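Local atomic coordinates of D-alanyl-D-alanine carboxypeptidase (Penicillin binding protein) family protein (Francisella tularensis subsp. tularensis, PDB entry 6OSU), a protein that probably removes the C-terminal D-alanine from peptidoglycan precursor peptides as a serine-type D-Ala-D-Ala carboxypeptidase of the penicillin-binding protein family. Residues I232-V237 / F252-N257; A109-R114 / T207-V212; S101-K106 / R114-G119; G81-D86 / A133-G138; L181-Y186 / D275-G280. All coordinates share one frame; numbering follows the deposited sequence.

In the fold
From the N terminus, 81-86 opens first and meets 133-138 in contact 4, joining the loop after helix 66-79 to the end of helix 126-137. Within that span lies contact 3, which closes a short loop by folding 101-106 back on helix 113-123. Contact 2 starts there too, at 109-114, but reaches forward to 207-212 on the hairpin strand 210-212, so it crosses both contacts 3 and 4. Contact 5, opening at 181-186, crosses contact 2 and closes far along the chain on strand 274-282, at the heart of the molecule. Contact 1 falls entirely inside that last loop, at an outlying part of the molecule, touching contact 2 through N257 and T207.

Contact 1: residues I232-V237 / F252-N257; sequences IESYTV and FPKGDN
S234 brings its hydroxyl end-on to the carbonyl oxygen of F252, with the C=O bond pointing almost straight at OG. The modelled separation of S234 OG and F252 O, 2.3 Å, is implausibly short, so a hydrogen bond between them is likely but its geometry is doubtful. A chi1 of -80° swings OG to the side of the backbone N and puts it in front of the carbonyl, just where the chain has left helix 242-251. K254 adds a lighter touch, its CG lying 4.1 Å from S234 OG, after which the lysine chain bends through its last two torsions. F252 starts with its CB directed at 232-237, yet the ring turns off to other neighbours. The result is one probable polar link between two loops, with little apolar packing across it. Around it, Y235 leans on helix 242-251 at K245, C248 and N249, I232 and E233 form a classic beta bulge opposite K223 of strand 223-224, and the F252 ring packs against F224, V203 of strand 201-205 and F258 of strand 258-262.

Contact 2: residues A109-R114 / T207-V212; sequences AKVSVR and TKQDSV
Q209 is the residue that holds this contact together, pushing its folded side chain against A109 and V111. The methyl CB of A109 sits 3.9 Å from Q209 OE1. V111 CG2 approaches Q209 OE1 from another direction, also at 3.9 Å. V111 carries that methyl beside its backbone N, and the glutamine is bent at chi2 (-78°), which turns its amide back toward the loop before strand 110-112. That amide is buried and well supplied with partners: OE1 accepts from the backbone N of K106, and NE2 donates to the carbonyls of Y104 and A206. The aliphatic touches are therefore packed around a polar group already fixed in rotation by the backbone. No hydrogen bond joins the two segments, whose strands belong to different sheets and come no nearer than 6.7 Å between CA atoms, at V111 and Q209.

The other side is much looser. K110 is exposed and directs its CB away, and the exposed D210 makes no contact across; its OD2 takes a weak bond from S211 N, bent to 117°. Separate, ordered links run to helix 113-123: S112 caps its start by accepting from N115 N, and S211 OG pairs with N115 OD1. Q209 itself has a left-handed backbone conformation, and with D210 it faces N205, making the G1 beta bulge of the hairpin between strands 201-205 and 210-212.

Contact 3: residues S101-K106 / R114-G119; sequences SKMYVK and RNLVTG. With EDO (1,2-ethanediol), chain C.
M103 has its CB directed toward helix 113-123, and its end rests on the helix backbone. Its sulfur lies 3.8 Å from the CA of G119, a residue with no side chain to intervene, and the terminal methyl CE comes to 3.5 Å from the carbonyl oxygen of N115, one turn earlier. With chi1 at 82° the CG of M103 sits between its backbone N and carbonyl carbon, and a bend at chi3 then brings CE against N115 O, still 4.0 Å from G119 CA. L116 reaches in from beside it: CD2 is 4.2 Å from M103 SD and 4.1 Å from V105 CG1. The V105 and L116 side chains run at about a right angle to each other, so they meet at a single pair of methyls.

In the helix, R114 O is gripped twice by T118, through N and, at 2.5 Å, through OG1, from opposite faces of the carbonyl plane. At the start of the loop, S101 OG has a weak bond from a 1,2-ethanediol, probably from the crystallisation liquor. M103 N is held by D127. The S101-N126 and G119-G125 backbone bonds tie loop and helix to S124-G125-N126, which fits the S-x-N motif of penicillin-binding proteins; G119 is about 8 Å from the side chain of the predicted active-site S124.

Contact 4: residues G81-D86 / A133-G138; sequences GNLSWD and AEYIGG
The 2.9 Å backbone bond from G137 N to A133 O closes the final helical turn that presents Y135 and I136 to L83. L83 spreads its two methyls, one against each: CD1 sits 3.6 Å from Y135 CE2 and 4.0 Å from CD2 of the same ring, while CD2 of L83 meets I136 CD1 at 4.2 Å. Y135 has its CG anti to the backbone N (chi1 -174°), sending the ring out from the helix beside the leucine, and L83 approaches it at a slant. Against I136 the leucine lies at about a right angle, so that pair touches through methyl ends alone. The contact is wholly apolar.

Behind L83, helix 66-79 supplies E77 and I78 and helix 113-123 supplies V113, so L83 packs where helices 66-79, 113-123 and 126-137 meet. I136 also rests on V74 and F143. The loop carrying L83 is shaped by its own polar turns. G81, with positive phi, ends the preceding helix in a Schellman motif, and S84 OG accepts from D86 N at 3.0 Å, forming an ST turn. Such a loop, leaving a Schellman-capped helix and tucked against another helix end, belongs to the largely helical part of the beta-lactamase-like fold in this carboxypeptidase family.

Contact 5: residues L181-Y186 / D275-G280; sequences LLARSY and DGMKTG
M277 places its terminal methyl over one face of the Y186 ring, a CH-pi contact with CE 4.0 Å from the ring centroid and 28° off the normal. The nearest ring carbon is Y186 CD1, 3.6 Å from CE, so the methyl favours the CB side of the ring. One turn back on the same helix, A183 CB supports the sulfur, 4.0 Å from M277 SD. The methionine is fully stretched, from chi1 of -173° outward, and so spans the gap between strand 274-282 and helix 176-189.

In the next shell, I68 of helix 66-79, V290 of the neighbouring strand and Y197 pack along M277, and Y186 OH is hydrogen-bonded to S71 OG, which fixes the outer end of the ring. A cis peptide precedes M277, and M277 and K278 together face V290 in a classic beta bulge. I68 touches both M277 and K278. The chemistry here is dispersion and CH-pi packing, which implies a buried, apolar support beneath the strand; the next residue, K278 of a K-T-G motif, has its NZ bonded to T279 O at 3.0 Å and to S124 OG, consistent with its predicted substrate-binding role.

Contact 1: residues I232-V237 / F252-N257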
# COMPACT_ATOMS: atom_id res chain seq x y z
N ILE A 232 -28.77 -9.14 -25.79
CA ILE A 232 -29.62 -9.90 -26.70
C ILE A 232 -30.39 -10.98 -25.96
O ILE A 232 -31.61 -11.09 -26.08
CB ILE A 232 -28.78 -10.48 -27.85
CG1 ILE A 232 -28.36 -9.37 -28.82
CG2 ILE A 232 -29.51 -11.60 -28.56
CD1 ILE A 232 -27.22 -9.76 -29.74
N GLU A 233 -29.69 -11.79 -25.16
CA GLU A 233 -30.30 -12.83 -24.35
C GLU A 233 -30.02 -12.56 -22.88
O GLU A 233 -28.86 -12.33 -22.50
CB GLU A 233 -29.77 -14.21 -24.75
CG GLU A 233 -30.52 -14.85 -25.90
CD GLU A 233 -31.97 -15.11 -25.55
OE1 GLU A 233 -32.84 -14.95 -26.43
OE2 GLU A 233 -32.24 -15.47 -24.38
N SER A 234 -31.07 -12.60 -22.06
CA SER A 234 -30.90 -12.45 -20.62
C SER A 234 -30.09 -13.60 -20.04
O SER A 234 -29.16 -13.39 -19.25
CB SER A 234 -32.26 -12.36 -19.92
OG SER A 234 -32.80 -11.05 -20.02
N TYR A 235 -30.42 -14.84 -20.43
CA TYR A 235 -29.69 -16.01 -19.99
C TYR A 235 -29.26 -16.85 -21.18
O TYR A 235 -29.96 -16.93 -22.19
CB TYR A 235 -30.52 -16.87 -19.02
CG TYR A 235 -31.96 -17.09 -19.45
CD1 TYR A 235 -32.27 -17.96 -20.49
CD2 TYR A 235 -33.00 -16.44 -18.80
CE1 TYR A 235 -33.58 -18.17 -20.88
CE2 TYR A 235 -34.32 -16.64 -19.19
CZ TYR A 235 -34.60 -17.51 -20.23
OH TYR A 235 -35.90 -17.71 -20.62
N THR A 236 -28.08 -17.46 -21.06
CA THR A 236 -27.59 -18.42 -22.03
C THR A 236 -27.43 -19.82 -21.46
O THR A 236 -27.22 -20.77 -22.22
CB THR A 236 -26.24 -17.96 -22.62
OG1 THR A 236 -26.17 -18.28 -24.01
CG2 THR A 236 -25.06 -18.61 -21.90
N VAL A 237 -27.57 -19.99 -20.14
CA VAL A 237 -27.37 -21.29 -19.51
C VAL A 237 -28.51 -22.22 -19.89
O VAL A 237 -29.67 -21.81 -19.99
CB VAL A 237 -27.27 -21.12 -17.98
CG1 VAL A 237 -27.10 -22.46 -17.29
CG2 VAL A 237 -26.11 -20.20 -17.64
N PHE A 252 -30.55 -8.45 -16.07
CA PHE A 252 -30.16 -8.25 -17.46
C PHE A 252 -31.42 -8.23 -18.31
O PHE A 252 -31.78 -9.24 -18.93
CB PHE A 252 -29.20 -9.35 -17.94
CG PHE A 252 -27.94 -9.45 -17.13
CD1 PHE A 252 -26.86 -8.63 -17.41
CD2 PHE A 252 -27.84 -10.37 -16.11
CE1 PHE A 252 -25.69 -8.73 -16.67
CE2 PHE A 252 -26.68 -10.48 -15.37
CZ PHE A 252 -25.60 -9.65 -15.65
N PRO A 253 -32.13 -7.09 -18.35
CA PRO A 253 -33.35 -7.01 -19.18
C PRO A 253 -33.05 -7.20 -20.65
O PRO A 253 -31.91 -7.49 -21.02
CB PRO A 253 -33.88 -5.60 -18.88
CG PRO A 253 -33.25 -5.22 -17.57
CD PRO A 253 -31.90 -5.86 -17.58
N LYS A 254 -34.05 -7.04 -21.52
CA LYS A 254 -33.86 -7.20 -22.95
C LYS A 254 -33.76 -5.82 -23.60
O LYS A 254 -34.73 -5.05 -23.57
CB LYS A 254 -34.99 -8.02 -23.57
CG LYS A 254 -34.98 -9.48 -23.13
CD LYS A 254 -35.93 -10.34 -23.95
CE LYS A 254 -37.32 -10.40 -23.34
NZ LYS A 254 -37.99 -11.70 -23.63
N GLY A 255 -32.60 -5.52 -24.18
CA GLY A 255 -32.36 -4.25 -24.83
C GLY A 255 -31.59 -3.24 -24.01
O GLY A 255 -31.22 -2.18 -24.54
N ASP A 256 -31.34 -3.52 -22.73
CA ASP A 256 -30.57 -2.62 -21.89
C ASP A 256 -29.11 -2.57 -22.33
O ASP A 256 -28.51 -3.59 -22.67
CB ASP A 256 -30.67 -3.05 -20.43
CG ASP A 256 -31.95 -2.60 -19.77
OD1 ASP A 256 -31.88 -1.93 -18.72
OD2 ASP A 256 -33.04 -2.90 -20.31
N ASN A 257 -28.54 -1.37 -22.33
CA ASN A 257 -27.16 -1.19 -22.76
C ASN A 257 -26.21 -1.47 -21.61
O ASN A 257 -26.37 -0.90 -20.52
CB ASN A 257 -26.93 0.22 -23.31
CG ASN A 257 -25.51 0.43 -23.77
OD1 ASN A 257 -25.12 -0.04 -24.84
ND2 ASN A 257 -24.72 1.14 -22.97

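Contact 2: residues A109-R114 / T207-V212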
# COMPACT_ATOMS: atom_id res chain seq x y z
N ALA A 109 -28.50 11.80 -14.06
CA ALA A 109 -28.78 10.58 -13.33
C ALA A 109 -28.20 10.65 -11.92
O ALA A 109 -27.30 11.44 -11.62
CB ALA A 109 -28.20 9.37 -14.06
N LYS A 110 -28.76 9.83 -11.04
CA LYS A 110 -28.21 9.61 -9.71
C LYS A 110 -27.50 8.26 -9.68
O LYS A 110 -28.01 7.27 -10.22
CB LYS A 110 -29.31 9.64 -8.64
CG LYS A 110 -30.09 10.95 -8.54
CD LYS A 110 -29.30 12.04 -7.84
CE LYS A 110 -30.22 13.09 -7.22
NZ LYS A 110 -30.94 12.57 -6.02
N VAL A 111 -26.31 8.23 -9.08
CA VAL A 111 -25.52 7.02 -8.96
C VAL A 111 -25.00 6.92 -7.54
O VAL A 111 -24.59 7.93 -6.94
CB VAL A 111 -24.35 7.00 -9.98
CG1 VAL A 111 -23.50 5.75 -9.81
CG2 VAL A 111 -24.87 7.09 -11.41
N SER A 112 -25.02 5.71 -6.98
CA SER A 112 -24.58 5.53 -5.61
C SER A 112 -23.07 5.74 -5.48
O SER A 112 -22.32 5.64 -6.46
CB SER A 112 -24.96 4.13 -5.10
OG SER A 112 -24.14 3.14 -5.67
N VAL A 113 -22.63 6.04 -4.26
CA VAL A 113 -21.20 6.15 -3.98
C VAL A 113 -20.50 4.85 -4.32
O VAL A 113 -19.43 4.84 -4.95
CB VAL A 113 -20.96 6.54 -2.51
CG1 VAL A 113 -19.47 6.57 -2.20
CG2 VAL A 113 -21.59 7.87 -2.18
N ARG A 114 -21.09 3.72 -3.90
CA ARG A 114 -20.47 2.43 -4.15
C ARG A 114 -20.20 2.23 -5.63
O ARG A 114 -19.11 1.78 -6.02
CB ARG A 114 -21.36 1.31 -3.60
CG ARG A 114 -20.58 0.04 -3.26
CD ARG A 114 -21.44 -1.03 -2.57
NE ARG A 114 -21.37 -0.97 -1.10
CZ ARG A 114 -20.32 -1.37 -0.38
NH1 ARG A 114 -19.23 -1.84 -0.98
NH2 ARG A 114 -20.36 -1.29 0.95
N THR A 207 -28.15 1.67 -19.06
CA THR A 207 -29.55 2.09 -19.18
C THR A 207 -30.13 2.46 -17.83
O THR A 207 -30.65 3.56 -17.64
CB THR A 207 -30.37 0.98 -19.84
OG1 THR A 207 -29.97 0.83 -21.21
CG2 THR A 207 -31.85 1.31 -19.79
N LYS A 208 -30.06 1.54 -16.86
CA LYS A 208 -30.54 1.80 -15.51
C LYS A 208 -29.57 2.62 -14.67
O LYS A 208 -29.96 3.10 -13.60
CB LYS A 208 -30.84 0.48 -14.80
CG LYS A 208 -32.21 -0.10 -15.08
CD LYS A 208 -32.16 -1.62 -15.08
CE LYS A 208 -33.51 -2.24 -14.77
NZ LYS A 208 -33.65 -2.56 -13.32
N GLN A 209 -28.33 2.79 -15.13
CA GLN A 209 -27.27 3.44 -14.36
C GLN A 209 -27.08 2.73 -13.02
O GLN A 209 -27.23 3.31 -11.94
CB GLN A 209 -27.56 4.93 -14.18
CG GLN A 209 -27.48 5.74 -15.46
CD GLN A 209 -26.05 6.04 -15.87
OE1 GLN A 209 -25.40 6.91 -15.30
NE2 GLN A 209 -25.54 5.30 -16.85
N ASP A 210 -26.75 1.45 -13.12
CA ASP A 210 -26.42 0.63 -11.96
C ASP A 210 -25.58 -0.55 -12.43
O ASP A 210 -25.52 -0.85 -13.63
CB ASP A 210 -27.67 0.14 -11.23
CG ASP A 210 -27.37 -0.34 -9.82
OD1 ASP A 210 -27.71 0.39 -8.86
OD2 ASP A 210 -26.78 -1.42 -9.67
N SER A 211 -24.93 -1.21 -11.49
CA SER A 211 -24.04 -2.32 -11.79
C SER A 211 -24.70 -3.65 -11.47
O SER A 211 -25.77 -3.73 -10.87
CB SER A 211 -22.72 -2.17 -11.02
OG SER A 211 -22.96 -2.14 -9.62
N VAL A 212 -24.03 -4.73 -11.89
CA VAL A 212 -24.46 -6.09 -11.59
C VAL A 212 -23.24 -6.86 -11.11
O VAL A 212 -22.15 -6.74 -11.69
CB VAL A 212 -25.10 -6.78 -12.82
CG1 VAL A 212 -25.49 -8.22 -12.47
CG2 VAL A 212 -26.30 -6.01 -13.30

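Contact 3: residues S101-K106 / R114-G119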
# COMPACT_ATOMS: atom_id res chain seq x y z
N SER A 101 -10.80 7.64 -19.67
CA SER A 101 -11.51 6.45 -19.21
C SER A 101 -12.84 6.85 -18.59
O SER A 101 -12.91 7.78 -17.79
CB SER A 101 -10.67 5.69 -18.19
OG SER A 101 -9.39 5.38 -18.70
N LYS A 102 -13.90 6.16 -18.99
CA LYS A 102 -15.24 6.42 -18.49
C LYS A 102 -15.82 5.16 -17.88
O LYS A 102 -15.50 4.04 -18.31
CB LYS A 102 -16.18 6.93 -19.60
CG LYS A 102 -15.53 7.92 -20.56
CD LYS A 102 -16.55 8.58 -21.48
CE LYS A 102 -17.41 9.58 -20.73
NZ LYS A 102 -18.13 10.50 -21.66
N MET A 103 -16.68 5.33 -16.88
CA MET A 103 -17.61 4.28 -16.49
C MET A 103 -18.98 4.48 -17.13
O MET A 103 -19.85 3.62 -16.99
CB MET A 103 -17.75 4.19 -14.97
CG MET A 103 -18.69 5.20 -14.35
SD MET A 103 -18.97 4.84 -12.59
CE MET A 103 -19.70 3.21 -12.69
N TYR A 104 -19.17 5.61 -17.82
CA TYR A 104 -20.35 5.91 -18.63
C TYR A 104 -21.57 6.20 -17.76
O TYR A 104 -22.62 5.57 -17.91
CB TYR A 104 -20.62 4.78 -19.64
CG TYR A 104 -19.46 4.61 -20.60
CD1 TYR A 104 -19.37 5.37 -21.75
CD2 TYR A 104 -18.44 3.70 -20.32
CE1 TYR A 104 -18.30 5.22 -22.62
CE2 TYR A 104 -17.37 3.55 -21.18
CZ TYR A 104 -17.30 4.31 -22.33
OH TYR A 104 -16.24 4.17 -23.20
N VAL A 105 -21.42 7.16 -16.86
CA VAL A 105 -22.54 7.73 -16.13
C VAL A 105 -23.15 8.86 -16.96
O VAL A 105 -22.43 9.62 -17.62
CB VAL A 105 -22.10 8.23 -14.74
CG1 VAL A 105 -21.80 7.05 -13.82
CG2 VAL A 105 -20.89 9.14 -14.85
N LYS A 106 -24.47 8.95 -16.94
CA LYS A 106 -25.19 9.93 -17.74
C LYS A 106 -25.48 11.19 -16.93
O LYS A 106 -25.66 11.14 -15.71
CB LYS A 106 -26.51 9.35 -18.26
CG LYS A 106 -26.36 8.18 -19.22
CD LYS A 106 -27.73 7.60 -19.55
CE LYS A 106 -27.69 6.74 -20.80
NZ LYS A 106 -26.78 5.58 -20.66
N ARG A 114 -21.09 3.72 -3.90
CA ARG A 114 -20.47 2.43 -4.15
C ARG A 114 -20.20 2.23 -5.63
O ARG A 114 -19.11 1.78 -6.02
CB ARG A 114 -21.36 1.31 -3.60
CG ARG A 114 -20.58 0.04 -3.26
CD ARG A 114 -21.44 -1.03 -2.57
NE ARG A 114 -21.37 -0.97 -1.10
CZ ARG A 114 -20.32 -1.37 -0.38
NH1 ARG A 114 -19.23 -1.84 -0.98
NH2 ARG A 114 -20.36 -1.29 0.95
N ASN A 115 -21.16 2.58 -6.49
CA ASN A 115 -20.95 2.44 -7.93
C ASN A 115 -19.89 3.42 -8.44
O ASN A 115 -19.02 3.05 -9.23
CB ASN A 115 -22.26 2.64 -8.68
CG ASN A 115 -23.19 1.46 -8.54
OD1 ASN A 115 -22.75 0.32 -8.36
ND2 ASN A 115 -24.49 1.71 -8.63
N LEU A 116 -19.95 4.68 -7.99
CA LEU A 116 -18.98 5.68 -8.45
C LEU A 116 -17.57 5.34 -7.99
O LEU A 116 -16.61 5.50 -8.75
CB LEU A 116 -19.38 7.07 -7.95
CG LEU A 116 -20.59 7.74 -8.60
CD1 LEU A 116 -20.86 9.09 -7.96
CD2 LEU A 116 -20.37 7.89 -10.10
N VAL A 117 -17.42 4.88 -6.75
CA VAL A 117 -16.10 4.51 -6.25
C VAL A 117 -15.57 3.29 -7.01
O VAL A 117 -14.38 3.21 -7.33
CB VAL A 117 -16.14 4.26 -4.73
CG1 VAL A 117 -14.83 3.67 -4.25
CG2 VAL A 117 -16.44 5.55 -4.00
N THR A 118 -16.45 2.33 -7.31
CA THR A 118 -16.04 1.19 -8.11
C THR A 118 -15.58 1.63 -9.50
O THR A 118 -14.55 1.16 -10.00
CB THR A 118 -17.19 0.18 -8.22
OG1 THR A 118 -17.70 -0.11 -6.92
CG2 THR A 118 -16.70 -1.11 -8.86
N GLY A 119 -16.32 2.54 -10.13
CA GLY A 119 -15.88 3.07 -11.41
C GLY A 119 -14.54 3.76 -11.32
O GLY A 119 -13.68 3.58 -12.19
C1 EDO C . -8.90 1.34 -16.72
O1 EDO C . -7.97 1.50 -15.64
C2 EDO C . -8.68 2.39 -17.80
O2 EDO C . -9.62 2.14 -18.85

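Contact 4: residues G81-D86 / A133-G138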
# COMPACT_ATOMS: atom_id res chain seq x y z
N GLY A 81 -19.18 9.69 8.58
CA GLY A 81 -20.62 9.86 8.61
C GLY A 81 -21.17 10.96 7.75
O GLY A 81 -22.40 11.14 7.71
N ASN A 82 -20.32 11.72 7.05
CA ASN A 82 -20.80 12.74 6.12
C ASN A 82 -21.22 12.16 4.78
O ASN A 82 -21.78 12.88 3.95
CB ASN A 82 -19.72 13.80 5.90
CG ASN A 82 -19.44 14.62 7.14
OD1 ASN A 82 -20.37 15.00 7.86
ND2 ASN A 82 -18.17 14.90 7.39
N LEU A 83 -20.96 10.87 4.56
CA LEU A 83 -21.29 10.19 3.33
C LEU A 83 -21.53 8.73 3.67
O LEU A 83 -21.05 8.23 4.70
CB LEU A 83 -20.16 10.34 2.30
CG LEU A 83 -20.46 10.35 0.80
CD1 LEU A 83 -21.33 11.53 0.44
CD2 LEU A 83 -19.17 10.38 0.01
N SER A 84 -22.29 8.05 2.83
CA SER A 84 -22.45 6.61 2.94
C SER A 84 -22.32 5.99 1.56
O SER A 84 -22.47 6.67 0.54
CB SER A 84 -23.79 6.22 3.58
OG SER A 84 -24.76 5.91 2.60
N TRP A 85 -22.02 4.69 1.54
CA TRP A 85 -21.96 3.97 0.27
C TRP A 85 -23.27 4.06 -0.50
O TRP A 85 -23.27 4.02 -1.74
CB TRP A 85 -21.60 2.50 0.52
CG TRP A 85 -20.25 2.30 1.12
CD1 TRP A 85 -19.96 1.94 2.40
CD2 TRP A 85 -18.99 2.43 0.45
NE1 TRP A 85 -18.60 1.84 2.58
CE2 TRP A 85 -17.98 2.14 1.39
CE3 TRP A 85 -18.61 2.78 -0.85
CZ2 TRP A 85 -16.63 2.18 1.08
CZ3 TRP A 85 -17.26 2.81 -1.16
CH2 TRP A 85 -16.29 2.52 -0.20
N ASP A 86 -24.39 4.19 0.21
CA ASP A 86 -25.72 4.22 -0.39
C ASP A 86 -26.10 5.59 -0.96
O ASP A 86 -27.08 5.67 -1.70
CB ASP A 86 -26.78 3.81 0.64
CG ASP A 86 -26.56 2.41 1.18
OD1 ASP A 86 -25.73 1.67 0.60
OD2 ASP A 86 -27.21 2.05 2.19
N ALA A 133 -16.02 14.33 -6.72
CA ALA A 133 -15.31 15.53 -6.30
C ALA A 133 -16.26 16.73 -6.21
O ALA A 133 -16.23 17.48 -5.23
CB ALA A 133 -14.16 15.83 -7.25
N GLU A 134 -17.10 16.92 -7.23
CA GLU A 134 -18.05 18.02 -7.21
C GLU A 134 -18.99 17.94 -6.01
O GLU A 134 -19.38 18.98 -5.46
CB GLU A 134 -18.86 18.05 -8.51
CG GLU A 134 -18.08 18.43 -9.75
CD GLU A 134 -18.96 18.52 -10.99
OE1 GLU A 134 -19.83 17.64 -11.17
OE2 GLU A 134 -18.78 19.48 -11.77
N TYR A 135 -19.34 16.73 -5.58
CA TYR A 135 -20.30 16.58 -4.50
C TYR A 135 -19.66 16.87 -3.14
O TYR A 135 -20.25 17.56 -2.30
CB TYR A 135 -20.89 15.17 -4.52
CG TYR A 135 -22.00 14.96 -3.51
CD1 TYR A 135 -23.32 15.23 -3.85
CD2 TYR A 135 -21.73 14.50 -2.23
CE1 TYR A 135 -24.34 15.05 -2.93
CE2 TYR A 135 -22.74 14.31 -1.31
CZ TYR A 135 -24.04 14.59 -1.67
OH TYR A 135 -25.05 14.40 -0.75
N ILE A 136 -18.46 16.34 -2.91
CA ILE A 136 -17.81 16.50 -1.61
C ILE A 136 -17.25 17.91 -1.46
O ILE A 136 -17.30 18.49 -0.37
CB ILE A 136 -16.71 15.44 -1.45
CG1 ILE A 136 -17.32 14.03 -1.47
CG2 ILE A 136 -15.91 15.67 -0.17
CD1 ILE A 136 -16.29 12.93 -1.57
N GLY A 137 -16.72 18.49 -2.53
CA GLY A 137 -16.02 19.75 -2.43
C GLY A 137 -16.74 20.95 -3.00
O GLY A 137 -16.29 22.09 -2.81
N GLY A 138 -17.86 20.74 -3.68
CA GLY A 138 -18.55 21.83 -4.35
C GLY A 138 -18.07 22.01 -5.77
O GLY A 138 -18.77 21.66 -6.73

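Contact 5: residues L181-Y186 / D275-G280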
# COMPACT_ATOMS: atom_id res chain seq x y z
N LEU A 181 3.34 6.03 1.07
CA LEU A 181 2.77 6.53 2.31
C LEU A 181 1.26 6.62 2.22
O LEU A 181 0.54 6.21 3.14
CB LEU A 181 3.38 7.89 2.66
CG LEU A 181 4.85 7.88 3.11
CD1 LEU A 181 5.43 9.29 3.12
CD2 LEU A 181 4.99 7.25 4.48
N LEU A 182 0.75 7.14 1.10
CA LEU A 182 -0.69 7.23 0.91
C LEU A 182 -1.34 5.85 0.94
O LEU A 182 -2.34 5.63 1.62
CB LEU A 182 -1.00 7.94 -0.41
CG LEU A 182 -2.47 7.99 -0.82
CD1 LEU A 182 -3.29 8.67 0.26
CD2 LEU A 182 -2.63 8.72 -2.16
N ALA A 183 -0.75 4.89 0.21
CA ALA A 183 -1.32 3.55 0.16
C ALA A 183 -1.36 2.92 1.54
O ALA A 183 -2.37 2.35 1.95
CB ALA A 183 -0.53 2.68 -0.81
N ARG A 184 -0.25 3.01 2.29
CA ARG A 184 -0.21 2.43 3.63
C ARG A 184 -1.29 3.03 4.53
O ARG A 184 -1.97 2.30 5.26
CB ARG A 184 1.17 2.64 4.26
CG ARG A 184 1.34 1.98 5.61
CD ARG A 184 2.75 2.17 6.15
NE ARG A 184 2.97 1.43 7.39
CZ ARG A 184 3.24 1.99 8.57
NH1 ARG A 184 3.32 3.31 8.68
NH2 ARG A 184 3.42 1.22 9.64
N SER A 185 -1.47 4.35 4.48
CA SER A 185 -2.54 4.98 5.24
C SER A 185 -3.91 4.47 4.80
O SER A 185 -4.80 4.25 5.63
CB SER A 185 -2.46 6.50 5.09
OG SER A 185 -3.48 7.14 5.83
N TYR A 186 -4.09 4.26 3.49
CA TYR A 186 -5.36 3.78 2.96
C TYR A 186 -5.69 2.39 3.50
O TYR A 186 -6.80 2.14 3.97
CB TYR A 186 -5.30 3.79 1.44
CG TYR A 186 -6.63 3.86 0.73
CD1 TYR A 186 -6.84 4.78 -0.29
CD2 TYR A 186 -7.67 2.99 1.05
CE1 TYR A 186 -8.05 4.85 -0.95
CE2 TYR A 186 -8.88 3.05 0.39
CZ TYR A 186 -9.06 3.98 -0.61
OH TYR A 186 -10.26 4.05 -1.27
N ASP A 275 -3.90 -7.74 -4.13
CA ASP A 275 -5.25 -7.20 -3.99
C ASP A 275 -5.33 -5.71 -4.31
O ASP A 275 -6.36 -5.09 -4.04
CB ASP A 275 -5.79 -7.45 -2.58
CG ASP A 275 -4.80 -7.10 -1.49
OD1 ASP A 275 -4.85 -7.74 -0.42
OD2 ASP A 275 -3.96 -6.20 -1.70
N GLY A 276 -4.27 -5.12 -4.88
CA GLY A 276 -4.28 -3.70 -5.20
C GLY A 276 -3.14 -3.38 -6.14
O GLY A 276 -2.30 -4.22 -6.45
N MET A 277 -3.12 -2.13 -6.60
CA MET A 277 -4.08 -1.11 -6.17
C MET A 277 -4.61 -0.31 -7.36
O MET A 277 -5.80 -0.35 -7.67
CB MET A 277 -3.43 -0.17 -5.14
CG MET A 277 -4.37 0.83 -4.49
SD MET A 277 -3.62 1.78 -3.14
CE MET A 277 -5.06 2.50 -2.37
N LYS A 278 -3.72 0.41 -8.05
CA LYS A 278 -4.15 1.39 -9.05
C LYS A 278 -3.06 1.59 -10.09
O LYS A 278 -1.87 1.65 -9.76
CB LYS A 278 -4.48 2.73 -8.39
CG LYS A 278 -5.13 3.74 -9.31
CD LYS A 278 -6.55 3.34 -9.62
CE LYS A 278 -7.21 4.30 -10.61
NZ LYS A 278 -6.67 4.14 -11.99
N THR A 279 -3.48 1.73 -11.35
CA THR A 279 -2.59 2.02 -12.46
C THR A 279 -2.81 3.46 -12.91
O THR A 279 -3.76 4.13 -12.50
CB THR A 279 -2.83 1.06 -13.63
OG1 THR A 279 -4.21 1.13 -14.02
CG2 THR A 279 -2.50 -0.36 -13.23
N GLY A 280 -1.91 3.92 -13.77
CA GLY A 280 -2.02 5.23 -14.38
C GLY A 280 -1.04 5.39 -15.52
O GLY A 280 0.04 4.79 -15.52